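Local atomic coordinates of Lmo0740 protein (Listeria monocytogenes, PDB entry 4RFA), a protein that probably activates transcription as a Crp-type regulator, joining a cyclic nucleotide-binding-type domain to a DNA-binding domain. Residues A[28-34]-A[104-110]; A[141-145]-A[156-160]; A[57-61]-A[72-76]; A[151-155]-A[203-209]. All blocks are in the same frame, centred on the assembly; numbering follows the deposited sequence.

Interaction 1: residues A[28-34]-A[104-110]; sequences YVTKKTY and LMLYKID
The carbonyl O of T30 is met by two donors of unequal strength: K108 N donates to it at 2.6 Å, and Y107 CA lies 3.3 Å from T30 O in a weaker CA-H...O contact. This is the ladder of an antiparallel pair, strands 29-34 and 104-110, in a four-stranded sheet that fits the beta-roll of a cyclic nucleotide-binding domain. Seven backbone hydrogen bonds tie the two segments, ending with L104 N to Y34 O, the longest at 3.2 Å. V29, K31 and T33 share a face with I109, Y107 and M105. There K31 CG, anti to the backbone N (chi1 -168°), lies over one face of the Y107 ring, toward its rim, while K31 CD comes 3.7 Å from Y107 OH. The methyl CE of selenomethionine M105 reaches T33 CG2 at 3.7 Å. On the opposite face the Y34 ring meets L104 CD2 and L106 CD2 obliquely, the latter 4.0 Å from Y34 CE1. L106 carries CG between backbone N and carbonyl carbon (chi1 63°), which brings its branches toward K32 and Y34. Strand 49-55 hydrogen-bonds the far edge of 104-110. D110 OD1 caps the backbone N of F113, a residue whose ring stacks on Y28; D110 CB lies 3.4 Å from Y28 CD1.

Interaction 2: residues A[141-145]-A[156-160]; sequences ALLGM and MALEN
M145 and M156, both selenomethionines, slide past each other in opposite directions, each delivering its terminal methyl to the other segment's backbone. M145 has an extended chain (chi3 -179°), which carries CE to 3.1 Å from A157 N and 3.4 Å from A157 CB. Its 3.3 Å approach to A157 CA is tighter than ordinary van der Waals contact. M156 instead bends at its last torsion (chi3 70°), and its CE settles 3.3 Å from G144 O. G144 has no side chain on the side where this methyl lies against its peptide. N160 borders the pair one turn further along helix 150-165: its OD1 faces A141 CB at 3.8 Å, and its ND2 meets L142 CD2 at 3.7 Å. In the next shell, a backbone bond from M145 N to L142 O (2.9 Å) holds the turn that presents M145, while N160 ND2 is hydrogen-bonded to Y189 OH. Helix 126-143 packs on the second subunit, where L142 touches L143 of that chain, as expected for the dimer helix of Crp relatives. The contact thus lies at the junction between that helix and the first helix of the probable DNA-binding domain. No hydrogen bond crosses it: the turn after helix 126-143 and helix 150-165 are held by shape and dispersion, with methyls resting on peptide groups and the N160 amide packed on A141 and L142, interactions with little directional preference.

Interaction 3: residues A[57-61]-A[72-76]; sequences YAAVE and ISIFV
The F75 ring takes A58 O at its edge, near the ring plane, with CD1 3.5 Å from that oxygen. I72 CG2 sits over one face, offset toward the rim, and A59 CB approaches obliquely, 4.0 Å from F75 CE1. The Y57 ring is also met obliquely, by V76 O. On the A59 side of the sheet, I72 CG2 also touches A59 CB at 3.9 Å. The other side belongs to A58, V60, I74 and V76: the V60 and V76 side chains cross at about a right angle, their CG2 atoms 3.8 Å apart, and V60 CG2 lies near I74 CG2 as well. Four backbone hydrogen bonds join the strands. V60 N lies nearly along the C=O of I74 (178°), whereas V76 N stands 40° out of the carbonyl plane of A58. E61 OE2 finds T98 OG1 and a salt bridge to R188, and OE1 a weak bond to N70. Y140 of the second subunit packs on V60 and I74, and the Y189 ring meets F75. The register slips by one after V60, whose O accepts from S73 N at 2.7 Å. S73 and I74 therefore both face V60, a classic beta bulge in a hairpin consistent with the beta-roll of Crp relatives.

Interaction 4: residues A[151-155]-A[203-209]; sequences KERIY and ELVEEEF
K151 NZ bridges E203 and E207 of the other segment, forming a small salt-bridge network. It lies 2.9 Å from E207 OE2, met on the syn side, and 3.1 Å from E203 OE1, met on the anti side and well out of the carboxylate plane. Bends at chi2 and chi4 of K151 turn the ammonium toward both acids. The aromatic part is a T-shaped pair, with the edge of Y155 pointing at the face of F209, centroids 4.6 Å apart and planes at 73°. Y155 CD1 stands over the centre of the F209 ring. One face of Y155 is in turn covered by L204, whose CG makes a CH-pi contact at 4.1 Å from the ring centroid. Y155 is therefore held from its edge and from a face. Apolar contact completes the set, I154 CG2 and L204 CD2 meeting tip to tip at 3.9 Å, with L158 behind both L204 and F209. Helix 194-206 ends in a Schellman motif at E208, with positive phi (64°) and bonds E208 N to V205 O and F209 N to L204 O. Its packing on helix 150-165, together with helix 183-189 and the small sheet, fits the winged helix-turn-helix domain of Crp-family regulators.

Interactions 1 and 3 are both antiparallel strand pairs of the probable beta-roll, and interaction 3 is nested in the loop that interaction 1 closes; they touch where L104 CD1 packs on Y57 O. Interaction 3 is buried, with mostly apolar side chains, E61 being the charged exception, whereas interaction 1 lies nearer the surface and mixes lysines with aromatic rings. Interactions 2 and 4 share helix 150-165 and rest on side chains instead of backbone bonds: methyl and selenium packing in 141-145 with 156-160, salt bridges and rings in 151-155 with 203-209. L142 links interaction 2 to interaction 3, and both touch the second subunit. Interactions 1 and 4 lie farthest apart, centres 39 Å, probably one in each domain.

Interaction 1: residues A[28-34]-A[104-110]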
loop_
_atom_site.group_PDB
_atom_site.type_symbol
_atom_site.label_atom_id
_atom_site.label_comp_id
_atom_site.label_asym_id
_atom_site.label_seq_id
_atom_site.Cartn_x
_atom_site.Cartn_y
_atom_site.Cartn_z
ATOM N N TYR A 28 -9.721 22.933 14.257
ATOM C CA TYR A 28 -9.020 21.979 13.425
ATOM C C TYR A 28 -9.648 20.578 13.319
ATOM O O TYR A 28 -9.153 19.732 12.572
ATOM C CB TYR A 28 -7.578 21.857 13.937
ATOM C CG TYR A 28 -6.749 23.125 13.787
ATOM C CD1 TYR A 28 -6.657 23.774 12.567
ATOM C CD2 TYR A 28 -6.036 23.661 14.866
ATOM C CE1 TYR A 28 -5.894 24.918 12.406
ATOM C CE2 TYR A 28 -5.253 24.801 14.711
ATOM C CZ TYR A 28 -5.194 25.421 13.471
ATOM O OH TYR A 28 -4.454 26.562 13.276
ATOM N N VAL A 29 -10.691 20.304 14.090
ATOM C CA VAL A 29 -11.200 18.946 14.194
ATOM C C VAL A 29 -12.684 19.011 13.974
ATOM O O VAL A 29 -13.370 19.726 14.656
ATOM C CB VAL A 29 -10.979 18.327 15.575
ATOM C CG1 VAL A 29 -11.612 16.952 15.612
ATOM C CG2 VAL A 29 -9.503 18.297 15.951
ATOM N N THR A 30 -13.174 18.212 13.057
ATOM C CA THR A 30 -14.539 18.346 12.569
ATOM C C THR A 30 -15.056 16.926 12.371
ATOM O O THR A 30 -14.288 16.080 12.044
ATOM C CB THR A 30 -14.491 19.136 11.249
ATOM O OG1 THR A 30 -14.764 20.509 11.530
ATOM C CG2 THR A 30 -15.442 18.645 10.242
ATOM N N LYS A 31 -16.354 16.702 12.543
ATOM C CA LYS A 31 -16.965 15.386 12.441
ATOM C C LYS A 31 -17.901 15.352 11.243
ATOM O O LYS A 31 -18.574 16.354 10.950
ATOM C CB LYS A 31 -17.795 15.169 13.694
ATOM C CG LYS A 31 -18.284 13.768 13.904
ATOM C CD LYS A 31 -18.863 13.609 15.304
ATOM C CE LYS A 31 -20.202 14.298 15.451
ATOM N NZ LYS A 31 -21.244 13.683 14.580
ATOM N N LYS A 32 -17.976 14.190 10.600
ATOM C CA LYS A 32 -18.845 13.951 9.463
ATOM C C LYS A 32 -19.476 12.553 9.519
ATOM O O LYS A 32 -18.766 11.544 9.732
ATOM C CB LYS A 32 -18.010 14.054 8.207
ATOM C CG LYS A 32 -18.365 15.168 7.271
ATOM C CD LYS A 32 -19.585 14.832 6.445
ATOM C CE LYS A 32 -19.773 15.897 5.384
ATOM N NZ LYS A 32 -21.057 15.695 4.668
ATOM N N THR A 33 -20.784 12.467 9.290
ATOM C CA THR A 33 -21.484 11.203 9.333
ATOM C C THR A 33 -22.112 10.965 7.965
ATOM O O THR A 33 -22.464 11.886 7.244
ATOM C CB THR A 33 -22.549 11.125 10.444
ATOM O OG1 THR A 33 -23.458 12.205 10.299
ATOM C CG2 THR A 33 -21.965 11.258 11.809
ATOM N N TYR A 34 -22.158 9.698 7.578
ATOM C CA TYR A 34 -22.528 9.312 6.272
ATOM C C TYR A 34 -23.458 8.125 6.398
ATOM O O TYR A 34 -23.499 7.480 7.443
ATOM C CB TYR A 34 -21.325 8.840 5.517
ATOM C CG TYR A 34 -20.363 9.887 5.123
ATOM C CD1 TYR A 34 -19.290 10.250 5.969
ATOM C CD2 TYR A 34 -20.493 10.513 3.888
ATOM C CE1 TYR A 34 -18.384 11.220 5.570
ATOM C CE2 TYR A 34 -19.608 11.482 3.494
ATOM C CZ TYR A 34 -18.548 11.818 4.329
ATOM O OH TYR A 34 -17.694 12.785 3.872
ATOM N N LEU A 104 -21.501 5.507 8.947
ATOM C CA LEU A 104 -20.118 5.689 9.177
ATOM C C LEU A 104 -19.882 7.105 9.698
ATOM O O LEU A 104 -20.531 8.072 9.230
ATOM C CB LEU A 104 -19.362 5.448 7.869
ATOM C CG LEU A 104 -17.858 5.662 7.835
ATOM C CD1 LEU A 104 -17.217 4.782 6.744
ATOM C CD2 LEU A 104 -17.489 7.127 7.642
HETATM N N MSE A 105 -18.975 7.210 10.663
HETATM C CA MSE A 105 -18.593 8.476 11.293
HETATM C C MSE A 105 -17.130 8.627 11.190
HETATM O O MSE A 105 -16.399 7.696 11.466
HETATM C CB MSE A 105 -18.812 8.496 12.798
HETATM C CG MSE A 105 -18.235 9.736 13.535
HETATM SE SE MSE A 105 -18.926 9.648 15.393
HETATM C CE MSE A 105 -20.859 9.813 14.991
ATOM N N LEU A 106 -16.687 9.819 10.854
ATOM C CA LEU A 106 -15.268 10.113 10.886
ATOM C C LEU A 106 -14.964 11.468 11.440
ATOM O O LEU A 106 -15.852 12.305 11.574
ATOM C CB LEU A 106 -14.688 9.979 9.478
ATOM C CG LEU A 106 -15.190 10.907 8.392
ATOM C CD1 LEU A 106 -14.675 12.319 8.596
ATOM C CD2 LEU A 106 -14.744 10.401 7.041
ATOM N N TYR A 107 -13.684 11.677 11.733
ATOM C CA TYR A 107 -13.181 12.980 12.124
ATOM C C TYR A 107 -12.288 13.571 11.044
ATOM O O TYR A 107 -11.431 12.921 10.516
ATOM C CB TYR A 107 -12.455 12.883 13.475
ATOM C CG TYR A 107 -13.438 12.833 14.623
ATOM C CD1 TYR A 107 -13.994 13.986 15.143
ATOM C CD2 TYR A 107 -13.881 11.618 15.115
ATOM C CE1 TYR A 107 -14.930 13.927 16.172
ATOM C CE2 TYR A 107 -14.815 11.548 16.138
ATOM C CZ TYR A 107 -15.325 12.688 16.664
ATOM O OH TYR A 107 -16.252 12.565 17.660
ATOM N N LYS A 108 -12.521 14.814 10.680
ATOM C CA LYS A 108 -11.613 15.491 9.757
ATOM C C LYS A 108 -10.695 16.320 10.610
ATOM O O LYS A 108 -11.170 17.186 11.332
ATOM C CB LYS A 108 -12.403 16.398 8.816
ATOM C CG LYS A 108 -11.550 17.201 7.853
ATOM C CD LYS A 108 -12.431 18.051 6.968
ATOM C CE LYS A 108 -11.605 19.004 6.116
ATOM N NZ LYS A 108 -12.486 20.052 5.544
ATOM N N ILE A 109 -9.396 16.086 10.499
ATOM C CA ILE A 109 -8.424 16.821 11.283
ATOM C C ILE A 109 -7.409 17.581 10.443
ATOM O O ILE A 109 -6.703 17.008 9.628
ATOM C CB ILE A 109 -7.623 15.884 12.186
ATOM C CG1 ILE A 109 -8.554 15.043 13.039
ATOM C CG2 ILE A 109 -6.738 16.721 13.067
ATOM C CD1 ILE A 109 -7.958 13.764 13.533
ATOM N N ASP A 110 -7.308 18.876 10.678
ATOM C CA ASP A 110 -6.402 19.687 9.924
ATOM C C ASP A 110 -5.031 19.089 10.126
ATOM O O ASP A 110 -4.631 18.769 11.237
ATOM C CB ASP A 110 -6.489 21.154 10.351
ATOM C CG ASP A 110 -5.345 21.978 9.810
ATOM O OD1 ASP A 110 -4.186 21.744 10.246
ATOM O OD2 ASP A 110 -5.613 22.826 8.933
#

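Interaction 2: residues A[141-145]-A[156-160]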
loop_
_atom_site.group_PDB
_atom_site.type_symbol
_atom_site.label_atom_id
_atom_site.label_comp_id
_atom_site.label_asym_id
_atom_site.label_seq_id
_atom_site.Cartn_x
_atom_site.Cartn_y
_atom_site.Cartn_z
ATOM N N ALA A 141 -0.903 -7.777 1.646
ATOM C CA ALA A 141 -1.702 -8.985 1.588
ATOM C C ALA A 141 -2.455 -9.031 0.263
ATOM O O ALA A 141 -2.439 -10.044 -0.452
ATOM C CB ALA A 141 -2.643 -9.051 2.777
ATOM N N LEU A 142 -2.967 -7.878 -0.151
ATOM C CA LEU A 142 -3.689 -7.799 -1.399
ATOM C C LEU A 142 -2.840 -8.036 -2.588
ATOM O O LEU A 142 -3.312 -8.677 -3.573
ATOM C CB LEU A 142 -4.406 -6.466 -1.564
ATOM C CG LEU A 142 -5.594 -6.443 -0.620
ATOM C CD1 LEU A 142 -6.056 -5.019 -0.472
ATOM C CD2 LEU A 142 -6.710 -7.283 -1.162
ATOM N N LEU A 143 -1.625 -7.507 -2.563
ATOM C CA LEU A 143 -0.700 -7.770 -3.683
ATOM C C LEU A 143 -0.500 -9.286 -3.909
ATOM O O LEU A 143 -0.235 -9.745 -5.026
ATOM C CB LEU A 143 0.641 -7.077 -3.471
ATOM C CG LEU A 143 0.645 -5.527 -3.511
ATOM C CD1 LEU A 143 2.029 -5.017 -3.141
ATOM C CD2 LEU A 143 0.296 -5.006 -4.884
ATOM N N GLY A 144 -0.638 -10.075 -2.864
ATOM C CA GLY A 144 -0.537 -11.537 -3.023
ATOM C C GLY A 144 -1.605 -12.145 -3.927
ATOM O O GLY A 144 -1.523 -13.328 -4.310
HETATM N N MSE A 145 -2.596 -11.343 -4.303
HETATM C CA MSE A 145 -3.681 -11.818 -5.150
HETATM C C MSE A 145 -3.316 -11.776 -6.610
HETATM O O MSE A 145 -4.015 -12.393 -7.442
HETATM C CB MSE A 145 -4.914 -10.950 -4.918
HETATM C CG MSE A 145 -5.776 -11.515 -3.796
HETATM SE SE MSE A 145 -7.540 -10.637 -3.819
HETATM C CE MSE A 145 -8.332 -11.573 -2.277
HETATM N N MSE A 156 -8.237 -16.180 -0.258
HETATM C CA MSE A 156 -7.389 -15.126 0.261
HETATM C C MSE A 156 -8.257 -13.980 0.667
HETATM O O MSE A 156 -8.005 -13.408 1.702
HETATM C CB MSE A 156 -6.371 -14.575 -0.762
HETATM C CG MSE A 156 -5.332 -15.645 -1.054
HETATM SE SE MSE A 156 -4.201 -15.118 -2.609
HETATM C CE MSE A 156 -3.324 -13.696 -1.595
ATOM N N ALA A 157 -9.255 -13.616 -0.145
ATOM C CA ALA A 157 -10.197 -12.576 0.266
ATOM C C ALA A 157 -10.878 -12.902 1.621
ATOM O O ALA A 157 -10.962 -12.076 2.523
ATOM C CB ALA A 157 -11.250 -12.368 -0.806
ATOM N N LEU A 158 -11.468 -14.076 1.728
ATOM C CA LEU A 158 -12.254 -14.384 2.905
ATOM C C LEU A 158 -11.365 -14.442 4.111
ATOM O O LEU A 158 -11.779 -14.063 5.211
ATOM C CB LEU A 158 -12.971 -15.710 2.734
ATOM C CG LEU A 158 -14.195 -15.622 1.843
ATOM C CD1 LEU A 158 -14.703 -17.011 1.506
ATOM C CD2 LEU A 158 -15.296 -14.765 2.468
ATOM N N GLU A 159 -10.105 -14.824 3.911
ATOM C CA GLU A 159 -9.155 -14.751 4.998
ATOM C C GLU A 159 -8.761 -13.328 5.385
ATOM O O GLU A 159 -8.581 -13.058 6.587
ATOM C CB GLU A 159 -7.893 -15.616 4.727
ATOM C CG GLU A 159 -6.706 -15.249 5.578
ATOM C CD GLU A 159 -5.414 -15.979 5.199
ATOM O OE1 GLU A 159 -5.418 -17.222 5.065
ATOM O OE2 GLU A 159 -4.375 -15.286 5.071
ATOM N N ASN A 160 -8.502 -12.470 4.398
ATOM C CA ASN A 160 -8.138 -11.089 4.632
ATOM C C ASN A 160 -9.294 -10.436 5.408
ATOM O O ASN A 160 -9.099 -9.670 6.357
ATOM C CB ASN A 160 -8.023 -10.266 3.326
ATOM C CG ASN A 160 -6.783 -10.592 2.434
ATOM O OD1 ASN A 160 -5.808 -11.212 2.839
ATOM N ND2 ASN A 160 -6.818 -10.074 1.209
#

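Interaction 3: residues A[57-61]-A[72-76]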
loop_
_atom_site.group_PDB
_atom_site.type_symbol
_atom_site.label_atom_id
_atom_site.label_comp_id
_atom_site.label_asym_id
_atom_site.label_seq_id
_atom_site.Cartn_x
_atom_site.Cartn_y
_atom_site.Cartn_z
ATOM N N TYR A 57 -17.872 1.206 7.792
ATOM C CA TYR A 57 -17.007 0.627 6.776
ATOM C C TYR A 57 -17.276 1.296 5.463
ATOM O O TYR A 57 -18.397 1.684 5.152
ATOM C CB TYR A 57 -17.252 -0.890 6.655
ATOM C CG TYR A 57 -16.841 -1.652 7.897
ATOM C CD1 TYR A 57 -17.704 -1.846 8.958
ATOM C CD2 TYR A 57 -15.580 -2.163 8.003
ATOM C CE1 TYR A 57 -17.296 -2.546 10.092
ATOM C CE2 TYR A 57 -15.168 -2.838 9.104
ATOM C CZ TYR A 57 -16.021 -3.020 10.155
ATOM O OH TYR A 57 -15.552 -3.719 11.235
ATOM N N ALA A 58 -16.237 1.494 4.694
ATOM C CA ALA A 58 -16.434 1.906 3.323
ATOM C C ALA A 58 -15.612 1.047 2.394
ATOM O O ALA A 58 -14.793 0.256 2.840
ATOM C CB ALA A 58 -16.059 3.377 3.157
ATOM N N ALA A 59 -15.811 1.247 1.093
ATOM C CA ALA A 59 -15.040 0.562 0.053
ATOM C C ALA A 59 -14.436 1.537 -0.887
ATOM O O ALA A 59 -15.108 2.469 -1.338
ATOM C CB ALA A 59 -15.938 -0.385 -0.743
ATOM N N VAL A 60 -13.173 1.310 -1.217
ATOM C CA VAL A 60 -12.503 2.071 -2.259
ATOM C C VAL A 60 -12.649 1.293 -3.605
ATOM O O VAL A 60 -12.206 0.153 -3.735
ATOM C CB VAL A 60 -11.012 2.242 -1.910
ATOM C CG1 VAL A 60 -10.310 3.146 -2.884
ATOM C CG2 VAL A 60 -10.837 2.759 -0.474
ATOM N N GLU A 61 -13.191 1.938 -4.617
ATOM C CA GLU A 61 -13.482 1.298 -5.900
ATOM C C GLU A 61 -12.481 1.612 -6.997
ATOM O O GLU A 61 -12.101 2.761 -7.160
ATOM C CB GLU A 61 -14.843 1.784 -6.393
ATOM C CG GLU A 61 -15.947 1.676 -5.348
ATOM C CD GLU A 61 -17.346 1.804 -5.941
ATOM O OE1 GLU A 61 -17.443 2.046 -7.172
ATOM O OE2 GLU A 61 -18.331 1.668 -5.174
ATOM N N ILE A 72 -13.807 -3.583 -6.091
ATOM C CA ILE A 72 -13.422 -2.921 -4.859
ATOM C C ILE A 72 -11.982 -3.267 -4.619
ATOM O O ILE A 72 -11.624 -4.456 -4.595
ATOM C CB ILE A 72 -14.247 -3.455 -3.696
ATOM C CG1 ILE A 72 -15.699 -3.037 -3.871
ATOM C CG2 ILE A 72 -13.619 -3.062 -2.361
ATOM C CD1 ILE A 72 -16.681 -3.813 -2.988
ATOM N N SER A 73 -11.163 -2.242 -4.432
ATOM C CA SER A 73 -9.718 -2.432 -4.290
ATOM C C SER A 73 -9.406 -2.767 -2.875
ATOM O O SER A 73 -8.559 -3.593 -2.613
ATOM C CB SER A 73 -8.957 -1.126 -4.657
ATOM O OG SER A 73 -9.293 -0.763 -5.994
ATOM N N ILE A 74 -10.056 -2.083 -1.939
ATOM C CA ILE A 74 -9.773 -2.347 -0.529
ATOM C C ILE A 74 -10.886 -1.767 0.309
ATOM O O ILE A 74 -11.542 -0.849 -0.150
ATOM C CB ILE A 74 -8.366 -1.724 -0.144
ATOM C CG1 ILE A 74 -7.908 -2.137 1.250
ATOM C CG2 ILE A 74 -8.386 -0.235 -0.310
ATOM C CD1 ILE A 74 -6.415 -1.841 1.502
ATOM N N PHE A 75 -11.083 -2.285 1.523
ATOM C CA PHE A 75 -12.014 -1.703 2.446
ATOM C C PHE A 75 -11.360 -0.689 3.376
ATOM O O PHE A 75 -10.211 -0.795 3.659
ATOM C CB PHE A 75 -12.693 -2.802 3.245
ATOM C CG PHE A 75 -13.600 -3.639 2.406
ATOM C CD1 PHE A 75 -14.873 -3.175 2.076
ATOM C CD2 PHE A 75 -13.160 -4.818 1.851
ATOM C CE1 PHE A 75 -15.710 -3.905 1.239
ATOM C CE2 PHE A 75 -13.989 -5.563 0.993
ATOM C CZ PHE A 75 -15.264 -5.099 0.678
ATOM N N VAL A 76 -12.162 0.240 3.900
ATOM C CA VAL A 76 -11.761 1.225 4.887
ATOM C C VAL A 76 -12.439 0.804 6.176
ATOM O O VAL A 76 -13.660 0.674 6.213
ATOM C CB VAL A 76 -12.375 2.568 4.478
ATOM C CG1 VAL A 76 -12.244 3.630 5.578
ATOM C CG2 VAL A 76 -11.781 2.983 3.156
#

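Interaction 4: residues A[151-155]-A[203-209]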
loop_
_atom_site.group_PDB
_atom_site.type_symbol
_atom_site.label_atom_id
_atom_site.label_comp_id
_atom_site.label_asym_id
_atom_site.label_seq_id
_atom_site.Cartn_x
_atom_site.Cartn_y
_atom_site.Cartn_z
ATOM N N LYS A 151 -10.479 -18.829 -7.756
ATOM C CA LYS A 151 -10.602 -19.701 -6.591
ATOM C C LYS A 151 -9.570 -19.399 -5.547
ATOM O O LYS A 151 -9.842 -19.354 -4.348
ATOM C CB LYS A 151 -10.466 -21.172 -7.016
ATOM C CG LYS A 151 -10.452 -22.174 -5.856
ATOM C CD LYS A 151 -11.827 -22.744 -5.555
ATOM C CE LYS A 151 -11.809 -23.770 -4.420
ATOM N NZ LYS A 151 -11.434 -25.127 -4.849
ATOM N N GLU A 152 -8.344 -19.239 -5.981
ATOM C CA GLU A 152 -7.330 -18.829 -5.037
ATOM C C GLU A 152 -7.631 -17.482 -4.441
ATOM O O GLU A 152 -7.373 -17.265 -3.280
ATOM C CB GLU A 152 -5.989 -18.781 -5.734
ATOM C CG GLU A 152 -5.523 -20.152 -6.194
ATOM C CD GLU A 152 -4.289 -20.025 -7.035
ATOM O OE1 GLU A 152 -4.309 -19.248 -8.026
ATOM O OE2 GLU A 152 -3.294 -20.644 -6.654
ATOM N N ARG A 153 -8.150 -16.555 -5.237
ATOM C CA ARG A 153 -8.477 -15.238 -4.710
ATOM C C ARG A 153 -9.566 -15.246 -3.643
ATOM O O ARG A 153 -9.502 -14.495 -2.676
ATOM C CB ARG A 153 -8.902 -14.322 -5.841
ATOM C CG ARG A 153 -7.749 -14.000 -6.765
ATOM C CD ARG A 153 -7.919 -12.751 -7.580
ATOM N NE ARG A 153 -9.103 -12.712 -8.443
ATOM C CZ ARG A 153 -9.167 -13.133 -9.704
ATOM N NH1 ARG A 153 -8.123 -13.734 -10.301
ATOM N NH2 ARG A 153 -10.293 -12.945 -10.382
ATOM N N ILE A 154 -10.574 -16.099 -3.803
ATOM C CA ILE A 154 -11.688 -16.083 -2.861
ATOM C C ILE A 154 -11.253 -16.569 -1.480
ATOM O O ILE A 154 -11.682 -16.035 -0.447
ATOM C CB ILE A 154 -12.903 -16.864 -3.410
ATOM C CG1 ILE A 154 -14.137 -16.585 -2.550
ATOM C CG2 ILE A 154 -12.647 -18.365 -3.500
ATOM C CD1 ILE A 154 -15.388 -17.191 -3.122
ATOM N N TYR A 155 -10.392 -17.577 -1.435
ATOM C CA TYR A 155 -9.828 -17.981 -0.137
ATOM C C TYR A 155 -9.093 -16.848 0.518
ATOM O O TYR A 155 -9.239 -16.616 1.705
ATOM C CB TYR A 155 -8.845 -19.139 -0.340
ATOM C CG TYR A 155 -9.490 -20.532 -0.232
ATOM C CD1 TYR A 155 -9.832 -21.036 1.006
ATOM C CD2 TYR A 155 -9.718 -21.326 -1.342
ATOM C CE1 TYR A 155 -10.387 -22.300 1.161
ATOM C CE2 TYR A 155 -10.254 -22.608 -1.205
ATOM C CZ TYR A 155 -10.609 -23.067 0.060
ATOM O OH TYR A 155 -11.158 -24.297 0.292
ATOM N N GLU A 203 -18.016 -24.734 -3.651
ATOM C CA GLU A 203 -16.800 -25.511 -3.445
ATOM C C GLU A 203 -16.241 -25.296 -2.036
ATOM O O GLU A 203 -15.876 -26.246 -1.381
ATOM C CB GLU A 203 -15.761 -25.176 -4.495
ATOM C CG GLU A 203 -16.126 -25.627 -5.897
ATOM C CD GLU A 203 -15.083 -25.166 -6.906
ATOM O OE1 GLU A 203 -13.897 -25.505 -6.738
ATOM O OE2 GLU A 203 -15.440 -24.446 -7.856
ATOM N N LEU A 204 -16.198 -24.050 -1.583
ATOM C CA LEU A 204 -15.665 -23.706 -0.279
ATOM C C LEU A 204 -16.483 -24.328 0.865
ATOM O O LEU A 204 -15.953 -24.636 1.920
ATOM C CB LEU A 204 -15.584 -22.168 -0.125
ATOM C CG LEU A 204 -14.163 -21.513 -0.384
ATOM C CD1 LEU A 204 -13.580 -21.899 -1.719
ATOM C CD2 LEU A 204 -14.216 -19.994 -0.264
ATOM N N VAL A 205 -17.780 -24.492 0.665
ATOM C CA VAL A 205 -18.593 -25.187 1.673
ATOM C C VAL A 205 -18.271 -26.673 1.607
ATOM O O VAL A 205 -18.024 -27.259 2.636
ATOM C CB VAL A 205 -20.107 -24.841 1.642
ATOM C CG1 VAL A 205 -20.640 -24.754 0.238
ATOM C CG2 VAL A 205 -20.957 -25.852 2.434
ATOM N N GLU A 206 -18.121 -27.242 0.410
ATOM C CA GLU A 206 -17.769 -28.667 0.272
ATOM C C GLU A 206 -16.431 -28.930 0.927
ATOM O O GLU A 206 -16.261 -29.930 1.610
ATOM C CB GLU A 206 -17.790 -29.128 -1.194
ATOM C CG GLU A 206 -19.206 -29.032 -1.787
ATOM C CD GLU A 206 -19.323 -29.081 -3.319
ATOM O OE1 GLU A 206 -18.345 -28.733 -4.040
ATOM O OE2 GLU A 206 -20.448 -29.433 -3.793
ATOM N N GLU A 207 -15.500 -27.987 0.798
ATOM C CA GLU A 207 -14.196 -28.136 1.398
ATOM C C GLU A 207 -14.134 -27.748 2.877
ATOM O O GLU A 207 -13.065 -27.695 3.470
ATOM C CB GLU A 207 -13.231 -27.292 0.597
ATOM C CG GLU A 207 -13.121 -27.755 -0.846
ATOM C CD GLU A 207 -12.366 -26.764 -1.713
ATOM O OE1 GLU A 207 -12.046 -25.651 -1.232
ATOM O OE2 GLU A 207 -12.077 -27.101 -2.875
ATOM N N GLU A 208 -15.282 -27.426 3.454
ATOM C CA GLU A 208 -15.406 -27.105 4.874
ATOM C C GLU A 208 -14.664 -25.866 5.288
ATOM O O GLU A 208 -14.415 -25.663 6.460
ATOM C CB GLU A 208 -15.056 -28.290 5.752
ATOM C CG GLU A 208 -15.880 -29.514 5.370
ATOM C CD GLU A 208 -15.858 -30.636 6.381
ATOM O OE1 GLU A 208 -15.531 -30.383 7.551
ATOM O OE2 GLU A 208 -16.202 -31.773 5.994
ATOM N N PHE A 209 -14.364 -24.988 4.336
ATOM C CA PHE A 209 -13.842 -23.660 4.677
ATOM C C PHE A 209 -14.945 -22.764 5.224
ATOM O O PHE A 209 -14.792 -22.061 6.236
ATOM C CB PHE A 209 -13.240 -23.016 3.436
ATOM C CG PHE A 209 -12.516 -21.727 3.714
ATOM C CD1 PHE A 209 -11.252 -21.736 4.276
ATOM C CD2 PHE A 209 -13.089 -20.509 3.391
ATOM C CE1 PHE A 209 -10.569 -20.559 4.504
ATOM C CE2 PHE A 209 -12.414 -19.313 3.637
ATOM C CZ PHE A 209 -11.153 -19.336 4.194
#